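Local coordinates for protein salicylate 5-hydroxylase, large oxygenase component (Ralstonia sp., PDB 7C8Z) that catalyses, as the oxygenase component of a multicomponent enzyme with an iron ion and a [2Fe-2S] cluster, the 5-hydroxylation of salicylate to gentisate, at residues Glu194-Glu197 with Glu198-Pro202; Ile393-Ser396 with Gln397-Phe400; Asp434-Arg437 with Lys438-Glu442. All blocks are in the same frame, centred on the assembly; numbering follows the deposited sequence.

Contact 1: residues Glu194-Glu197 with Glu198-Pro202; sequences EPFE and EFLGP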
loop_
_atom_site.group_PDB
_atom_site.type_symbol
_atom_site.label_atom_id
_atom_site.label_comp_id
_atom_site.label_asym_id
_atom_site.label_seq_id
_atom_site.Cartn_x
_atom_site.Cartn_y
_atom_site.Cartn_z
ATOM N N GLU A 194 34.072 -15.871 16.276
ATOM C CA GLU A 194 35.342 -15.279 16.676
ATOM C C GLU A 194 35.075 -14.114 17.621
ATOM O O GLU A 194 34.007 -13.493 17.545
ATOM C CB GLU A 194 36.113 -14.810 15.444
ATOM C CG GLU A 194 35.256 -13.990 14.488
ATOM C CD GLU A 194 35.810 -13.945 13.079
ATOM O OE1 GLU A 194 37.019 -13.663 12.922
ATOM O OE2 GLU A 194 35.030 -14.186 12.129
ATOM N N PRO A 195 35.983 -13.815 18.549
ATOM C CA PRO A 195 35.797 -12.637 19.403
ATOM C C PRO A 195 35.660 -11.364 18.579
ATOM O O PRO A 195 36.120 -11.272 17.438
ATOM C CB PRO A 195 37.065 -12.613 20.265
ATOM C CG PRO A 195 37.557 -14.018 20.255
ATOM C CD PRO A 195 37.163 -14.605 18.932
ATOM N N PHE A 196 35.003 -10.372 19.186
ATOM C CA PHE A 196 34.716 -9.117 18.495
ATOM C C PHE A 196 35.991 -8.457 17.984
ATOM O O PHE A 196 36.029 -7.946 16.854
ATOM C CB PHE A 196 33.958 -8.182 19.439
ATOM C CG PHE A 196 33.545 -6.888 18.810
ATOM C CD1 PHE A 196 32.507 -6.845 17.893
ATOM C CD2 PHE A 196 34.187 -5.706 19.146
ATOM C CE1 PHE A 196 32.121 -5.646 17.318
ATOM C CE2 PHE A 196 33.805 -4.504 18.572
ATOM C CZ PHE A 196 32.773 -4.475 17.657
ATOM N N GLU A 197 37.044 -8.457 18.805
ATOM C CA GLU A 197 38.306 -7.831 18.422
ATOM C C GLU A 197 38.920 -8.523 17.208
ATOM O O GLU A 197 39.357 -7.865 16.257
ATOM C CB GLU A 197 39.269 -7.840 19.609
ATOM C CG GLU A 197 38.777 -7.032 20.811
ATOM C CD GLU A 197 37.749 -7.781 21.655
ATOM O OE1 GLU A 197 37.661 -9.021 21.519
ATOM O OE2 GLU A 197 37.021 -7.129 22.440
ATOM N N GLU A 198 38.955 -9.859 17.221
ATOM C CA GLU A 198 39.453 -10.588 16.060
ATOM C C GLU A 198 38.491 -10.489 14.884
ATOM O O GLU A 198 38.914 -10.598 13.728
ATOM C CB GLU A 198 39.695 -12.052 16.424
ATOM C CG GLU A 198 40.855 -12.265 17.385
ATOM C CD GLU A 198 40.928 -13.686 17.898
ATOM O OE1 GLU A 198 41.309 -13.875 19.072
ATOM O OE2 GLU A 198 40.604 -14.614 17.126
ATOM N N PHE A 199 37.201 -10.285 15.156
ATOM C CA PHE A 199 36.247 -10.058 14.078
ATOM C C PHE A 199 36.578 -8.776 13.330
ATOM O O PHE A 199 36.506 -8.729 12.096
ATOM C CB PHE A 199 34.823 -10.007 14.637
ATOM C CG PHE A 199 33.752 -9.865 13.586
ATOM C CD1 PHE A 199 33.490 -10.895 12.697
ATOM C CD2 PHE A 199 32.991 -8.707 13.502
ATOM C CE1 PHE A 199 32.497 -10.770 11.734
ATOM C CE2 PHE A 199 31.997 -8.577 12.544
ATOM C CZ PHE A 199 31.752 -9.611 11.659
ATOM N N LEU A 200 36.957 -7.724 14.060
ATOM C CA LEU A 200 37.248 -6.455 13.405
ATOM C C LEU A 200 38.665 -6.388 12.855
ATOM O O LEU A 200 38.899 -5.705 11.853
ATOM C CB LEU A 200 37.033 -5.294 14.375
ATOM C CG LEU A 200 35.589 -4.963 14.732
ATOM C CD1 LEU A 200 35.538 -3.676 15.531
ATOM C CD2 LEU A 200 34.738 -4.868 13.474
ATOM N N GLY A 201 39.617 -7.072 13.487
ATOM C CA GLY A 201 41.004 -6.941 13.120
ATOM C C GLY A 201 41.614 -5.707 13.755
ATOM O O GLY A 201 40.911 -4.776 14.168
ATOM N N PRO A 202 42.948 -5.669 13.821
ATOM C CA PRO A 202 43.613 -4.571 14.546
ATOM C C PRO A 202 43.379 -3.208 13.920
ATOM O O PRO A 202 43.093 -2.238 14.637
ATOM C CB PRO A 202 45.096 -4.970 14.502
ATOM C CG PRO A 202 45.107 -6.424 14.149
ATOM C CD PRO A 202 43.906 -6.658 13.301
#
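Leu-200 and Phe-196, one helical turn apart, meet side chain to side chain at the start of helix 196-211. Traced outward, Leu-200 begins with CB, 3.8 Å from Phe-196 O, the carbonyl that also accepts the Leu-200 backbone N-H. Its CG sits over one face of the Phe-196 ring, displaced toward the rim. Of the two methyl groups, CD1 makes the closest approach, 3.6 Å from Phe-196 CZ and equally near CE2. With CG placed anti to its own backbone N (chi1 -177°), Phe-196 brings this end of the ring back to the leucine although its CB starts off away from the next turn.

Glu-194 reaches Phe-199 differently. Its carboxylate stands at the ring edge, OE2 3.7 Å from Phe-199 CD1, with the two planes 75° apart. Outside the two segments, Trp-68 meets the rings of both Phe-196 and Phe-199 edge-to-face, while Arg-272 NH2 donates a hydrogen bond to Phe-199 O.

Pro-195 occupies the N-cap position, and its O receives Phe-199 N at 2.7 Å. Glu-197 O accepts Gly-201 N at 2.9 Å, before the kink at Pro-202, whose nitrogen has no hydrogen to give. This is a helix N-terminus with i to i+4 aromatic-aliphatic packing, on the helix that links strand 184-188, the last in sequence of one antiparallel sheet, to strand 217-227, the first of the other.

Contact 2: residues Ile393-Ser396 with Gln397-Phe400; sequences IEWS and QEGF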
loop_
_atom_site.group_PDB
_atom_site.type_symbol
_atom_site.label_atom_id
_atom_site.label_comp_id
_atom_site.label_asym_id
_atom_site.label_seq_id
_atom_site.Cartn_x
_atom_site.Cartn_y
_atom_site.Cartn_z
ATOM N N ILE A 393 20.749 4.745 -4.281
ATOM C CA ILE A 393 20.628 3.325 -3.964
ATOM C C ILE A 393 19.319 2.770 -4.517
ATOM O O ILE A 393 19.289 1.699 -5.144
ATOM C CB ILE A 393 20.766 3.110 -2.447
ATOM C CG1 ILE A 393 22.233 3.259 -2.045
ATOM C CG2 ILE A 393 20.232 1.744 -2.027
ATOM C CD1 ILE A 393 22.483 3.050 -0.585
ATOM N N GLU A 394 18.221 3.505 -4.328
ATOM C CA GLU A 394 16.949 3.076 -4.904
ATOM C C GLU A 394 17.038 2.981 -6.425
ATOM O O GLU A 394 16.608 1.985 -7.022
ATOM C CB GLU A 394 15.834 4.039 -4.492
ATOM C CG GLU A 394 14.460 3.626 -4.984
ATOM C CD GLU A 394 13.343 4.465 -4.391
ATOM O OE1 GLU A 394 13.646 5.488 -3.741
ATOM O OE2 GLU A 394 12.162 4.095 -4.573
ATOM N N TRP A 395 17.620 4.001 -7.067
ATOM C CA TRP A 395 17.664 4.013 -8.529
ATOM C C TRP A 395 18.555 2.895 -9.064
ATOM O O TRP A 395 18.255 2.293 -10.105
ATOM C CB TRP A 395 18.131 5.382 -9.031
ATOM C CG TRP A 395 17.320 6.529 -8.480
ATOM C CD1 TRP A 395 16.085 6.455 -7.904
ATOM C CD2 TRP A 395 17.693 7.914 -8.442
ATOM N NE1 TRP A 395 15.667 7.702 -7.513
ATOM C CE2 TRP A 395 16.638 8.615 -7.827
ATOM C CE3 TRP A 395 18.816 8.628 -8.865
ATOM C CZ2 TRP A 395 16.669 9.997 -7.636
ATOM C CZ3 TRP A 395 18.846 9.998 -8.670
ATOM C CH2 TRP A 395 17.781 10.667 -8.063
ATOM N N SER A 396 19.644 2.588 -8.357
ATOM C CA SER A 396 20.481 1.461 -8.741
ATOM C C SER A 396 19.714 0.151 -8.638
ATOM O O SER A 396 19.840 -0.720 -9.507
ATOM C CB SER A 396 21.725 1.426 -7.859
ATOM O OG SER A 396 22.429 2.649 -7.955
ATOM N N GLN A 397 18.912 -0.010 -7.580
ATOM C CA GLN A 397 18.101 -1.219 -7.470
ATOM C C GLN A 397 17.124 -1.332 -8.634
ATOM O O GLN A 397 16.914 -2.428 -9.177
ATOM C CB GLN A 397 17.350 -1.237 -6.142
ATOM C CG GLN A 397 16.517 -2.494 -5.937
ATOM C CD GLN A 397 17.354 -3.757 -5.896
ATOM O OE1 GLN A 397 18.486 -3.755 -5.407
ATOM N NE2 GLN A 397 16.798 -4.848 -6.408
ATOM N N GLU A 398 16.515 -0.210 -9.027
ATOM C CA GLU A 398 15.621 -0.225 -10.184
ATOM C C GLU A 398 16.360 -0.681 -11.435
ATOM O O GLU A 398 15.883 -1.553 -12.176
ATOM C CB GLU A 398 15.017 1.162 -10.408
ATOM C CG GLU A 398 14.304 1.741 -9.205
ATOM C CD GLU A 398 13.690 3.095 -9.493
ATOM O OE1 GLU A 398 12.687 3.441 -8.838
ATOM O OE2 GLU A 398 14.207 3.811 -10.377
ATOM N N GLY A 399 17.547 -0.117 -11.664
ATOM C CA GLY A 399 18.349 -0.530 -12.807
ATOM C C GLY A 399 18.657 -2.015 -12.800
ATOM O O GLY A 399 18.525 -2.693 -13.822
ATOM N N PHE A 400 19.069 -2.541 -11.642
ATOM C CA PHE A 400 19.379 -3.965 -11.541
ATOM C C PHE A 400 18.162 -4.814 -11.891
ATOM O O PHE A 400 18.252 -5.739 -12.707
ATOM C CB PHE A 400 19.879 -4.312 -10.137
ATOM C CG PHE A 400 21.092 -3.539 -9.715
ATOM C CD1 PHE A 400 22.038 -3.147 -10.647
ATOM C CD2 PHE A 400 21.282 -3.195 -8.387
ATOM C CE1 PHE A 400 23.149 -2.428 -10.261
ATOM C CE2 PHE A 400 22.391 -2.476 -7.994
ATOM C CZ PHE A 400 23.327 -2.092 -8.933
#
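Trp-395 and Glu-398 run side by side and point the same way, the indole and carboxylate planes 36° apart. Glu-398 OE2 comes obliquely to the ring, 4.1 Å from Trp-395 CD1. The extended chain of Glu-398 runs back along the helix, CG 3.2 Å from Glu-394 O. Arg-119 of the second subunit, another copy of this protein, joins the two: it forms a salt bridge with Glu-398 OE2 and a cation-pi contact with the indole.

Phe-400 is turned quite otherwise: one ring face lies against the backbone, with Ser-396 O 3.0 Å above the ring plane toward its rim. Placing CG anti to its own carbonyl carbon (chi1 -58°) folds the Phe-400 ring back over Ser-396 O, which also accepts Phe-400 N at 2.9 Å. Ser-396 OG turns to Val-392 O, whereas Gln-397, bent at chi2, has its OE1 bonded to Asn-230 N.

Glu-394 OE2 and Glu-398 OE1 stand 4.3 Å apart; Arg-119 on Glu-398, and a weak, long ion pair of Glu-394 OE2 with a basic side chain of another protein, would be expected to offset this repulsion. Helix 387-402 also carries the iron ligand Asp-389, and Phe-400 packs on Arg-113 of the second subunit, a [2Fe-2S] pocket residue. The helix thus lies at the boundary characteristic of Rieske oxygenases, where one subunit's cluster lies near its neighbour's mononuclear iron.

Contact 3: residues Asp434-Arg437 with Lys438-Glu442; sequences DYWR and KVMGE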
loop_
_atom_site.group_PDB
_atom_site.type_symbol
_atom_site.label_atom_id
_atom_site.label_comp_id
_atom_site.label_asym_id
_atom_site.label_seq_id
_atom_site.Cartn_x
_atom_site.Cartn_y
_atom_site.Cartn_z
ATOM N N ASP A 434 34.684 -10.064 -3.204
ATOM C CA ASP A 434 35.529 -11.236 -2.995
ATOM C C ASP A 434 35.040 -12.037 -1.789
ATOM O O ASP A 434 34.787 -13.251 -1.881
ATOM C CB ASP A 434 36.986 -10.796 -2.817
ATOM C CG ASP A 434 37.919 -11.950 -2.490
ATOM O OD1 ASP A 434 38.303 -12.692 -3.418
ATOM O OD2 ASP A 434 38.280 -12.107 -1.303
ATOM N N TYR A 435 34.877 -11.356 -0.651
ATOM C CA TYR A 435 34.348 -12.007 0.545
ATOM C C TYR A 435 32.960 -12.582 0.293
ATOM O O TYR A 435 32.628 -13.671 0.779
ATOM C CB TYR A 435 34.313 -11.007 1.702
ATOM C CG TYR A 435 33.845 -11.588 3.016
ATOM C CD1 TYR A 435 34.714 -12.304 3.824
ATOM C CD2 TYR A 435 32.535 -11.416 3.452
ATOM C CE1 TYR A 435 34.296 -12.836 5.025
ATOM C CE2 TYR A 435 32.109 -11.948 4.658
ATOM C CZ TYR A 435 32.998 -12.656 5.437
ATOM O OH TYR A 435 32.602 -13.196 6.639
ATOM N N TRP A 436 32.134 -11.856 -0.462
ATOM C CA TRP A 436 30.777 -12.300 -0.759
ATOM C C TRP A 436 30.784 -13.607 -1.542
ATOM O O TRP A 436 30.095 -14.567 -1.176
ATOM C CB TRP A 436 30.043 -11.209 -1.537
ATOM C CG TRP A 436 28.581 -11.455 -1.746
ATOM C CD1 TRP A 436 27.561 -11.051 -0.940
ATOM C CD2 TRP A 436 27.976 -12.142 -2.848
ATOM N NE1 TRP A 436 26.355 -11.448 -1.466
ATOM C CE2 TRP A 436 26.582 -12.122 -2.636
ATOM C CE3 TRP A 436 28.476 -12.780 -3.987
ATOM C CZ2 TRP A 436 25.682 -12.713 -3.522
ATOM C CZ3 TRP A 436 27.581 -13.367 -4.865
ATOM C CH2 TRP A 436 26.201 -13.327 -4.629
ATOM N N ARG A 437 31.569 -13.661 -2.622
ATOM C CA ARG A 437 31.669 -14.887 -3.404
ATOM C C ARG A 437 32.156 -16.040 -2.545
ATOM O O ARG A 437 31.622 -17.153 -2.631
ATOM C CB ARG A 437 32.619 -14.691 -4.587
ATOM C CG ARG A 437 32.208 -13.623 -5.578
ATOM C CD ARG A 437 32.960 -13.789 -6.884
ATOM N NE ARG A 437 32.647 -15.063 -7.525
ATOM C CZ ARG A 437 33.297 -15.552 -8.576
ATOM N NH1 ARG A 437 34.301 -14.875 -9.112
ATOM N NH2 ARG A 437 32.938 -16.720 -9.092
ATOM N N LYS A 438 33.144 -15.784 -1.682
ATOM C CA LYS A 438 33.681 -16.858 -0.852
ATOM C C LYS A 438 32.634 -17.393 0.122
ATOM O O LYS A 438 32.444 -18.610 0.242
ATOM C CB LYS A 438 34.926 -16.368 -0.118
ATOM C CG LYS A 438 36.102 -16.190 -1.052
ATOM C CD LYS A 438 37.295 -15.553 -0.375
ATOM C CE LYS A 438 38.425 -15.365 -1.376
ATOM N NZ LYS A 438 39.561 -14.610 -0.794
ATOM N N VAL A 439 31.922 -16.497 0.808
ATOM C CA VAL A 439 30.967 -16.943 1.819
ATOM C C VAL A 439 29.740 -17.568 1.166
ATOM O O VAL A 439 29.110 -18.467 1.737
ATOM C CB VAL A 439 30.590 -15.779 2.757
ATOM C CG1 VAL A 439 29.512 -16.207 3.739
ATOM C CG2 VAL A 439 31.820 -15.289 3.510
ATOM N N MET A 440 29.396 -17.140 -0.045
ATOM C CA MET A 440 28.175 -17.588 -0.694
ATOM C C MET A 440 28.422 -18.670 -1.734
ATOM O O MET A 440 27.457 -19.197 -2.301
ATOM C CB MET A 440 27.466 -16.396 -1.348
ATOM C CG MET A 440 27.113 -15.287 -0.378
ATOM S SD MET A 440 25.521 -15.575 0.414
ATOM C CE MET A 440 24.417 -15.357 -0.984
ATOM N N GLY A 441 29.677 -19.035 -1.979
ATOM C CA GLY A 441 29.977 -20.089 -2.927
ATOM C C GLY A 441 29.445 -19.799 -4.314
ATOM O O GLY A 441 28.709 -20.609 -4.881
ATOM N N GLU A 442 29.806 -18.647 -4.870
ATOM C CA GLU A 442 29.345 -18.261 -6.198
ATOM C C GLU A 442 30.519 -17.892 -7.091
ATOM O O GLU A 442 31.517 -17.355 -6.616
ATOM C CB GLU A 442 28.366 -17.083 -6.107
ATOM C CG GLU A 442 27.029 -17.426 -5.472
ATOM C CD GLU A 442 26.026 -17.965 -6.473
ATOM O OE1 GLU A 442 26.181 -17.700 -7.683
ATOM O OE2 GLU A 442 25.081 -18.663 -6.051
#
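Tyr-435 and Trp-436 each have one ring face occupied from the next helical turn, by Val-439 and Met-440. Val-439 CG2 lies over the Tyr-435 ring, 3.6 Å from its centroid and 18° off the normal, a CH-pi contact. Over the five-membered ring of Trp-436 stands Met-440 CG, 4.0 Å from the centroid; the bend at chi2 brings SD obliquely to the ring, a Met-aromatic contact, and that at chi3 sets CE 3.9 Å from Trp-436 CZ2. Partners outside the segments hold the polar atoms: Tyr-435 OH bonds His-67 and Arg-272, and Trp-436 NE1 bonds Glu-58.

The third flat group, the Arg-437 guanidinium, takes Glu-442 O at its edge: NE donates at 2.7 Å, from above the carbonyl plane, and NH2 adds a weak bond. Arg-437 O in turn receives Glu-442 N at 3.2 Å, just after Gly-441 leaves the helix with positive phi. Along the helix, one turn apart, Lys-438 NZ forms a salt bridge with Asp-434 OD2 at 2.9 Å, on its syn lone pair.

Since Glu-442 ends the chain, its O probably belongs to the terminal carboxylate. The arginine would then pair with a charged group and pin the C-terminus to the end of its own helix.

In the fold
Along the chain the contacts come in series, each on a single helix: contact 1 on 196-211, contact 2 on 387-402 and contact 3 on 427-440, the last two being consecutive helices of the catalytic domain. Contacts 1 and 3 have centres about 20 Å apart and nearest atoms about 6 Å apart; Arg-272 serves both, bonding to Phe-199 O and Tyr-435 OH. Contact 2 lies about 33 Å from contact 1 and 22 Å from contact 3, centre to centre. No other protein chain touches contacts 1 and 3, whereas contact 2, with the side chain of Ile-393 about 8 Å from the iron ion, meets a second copy of this protein and a chain of another protein.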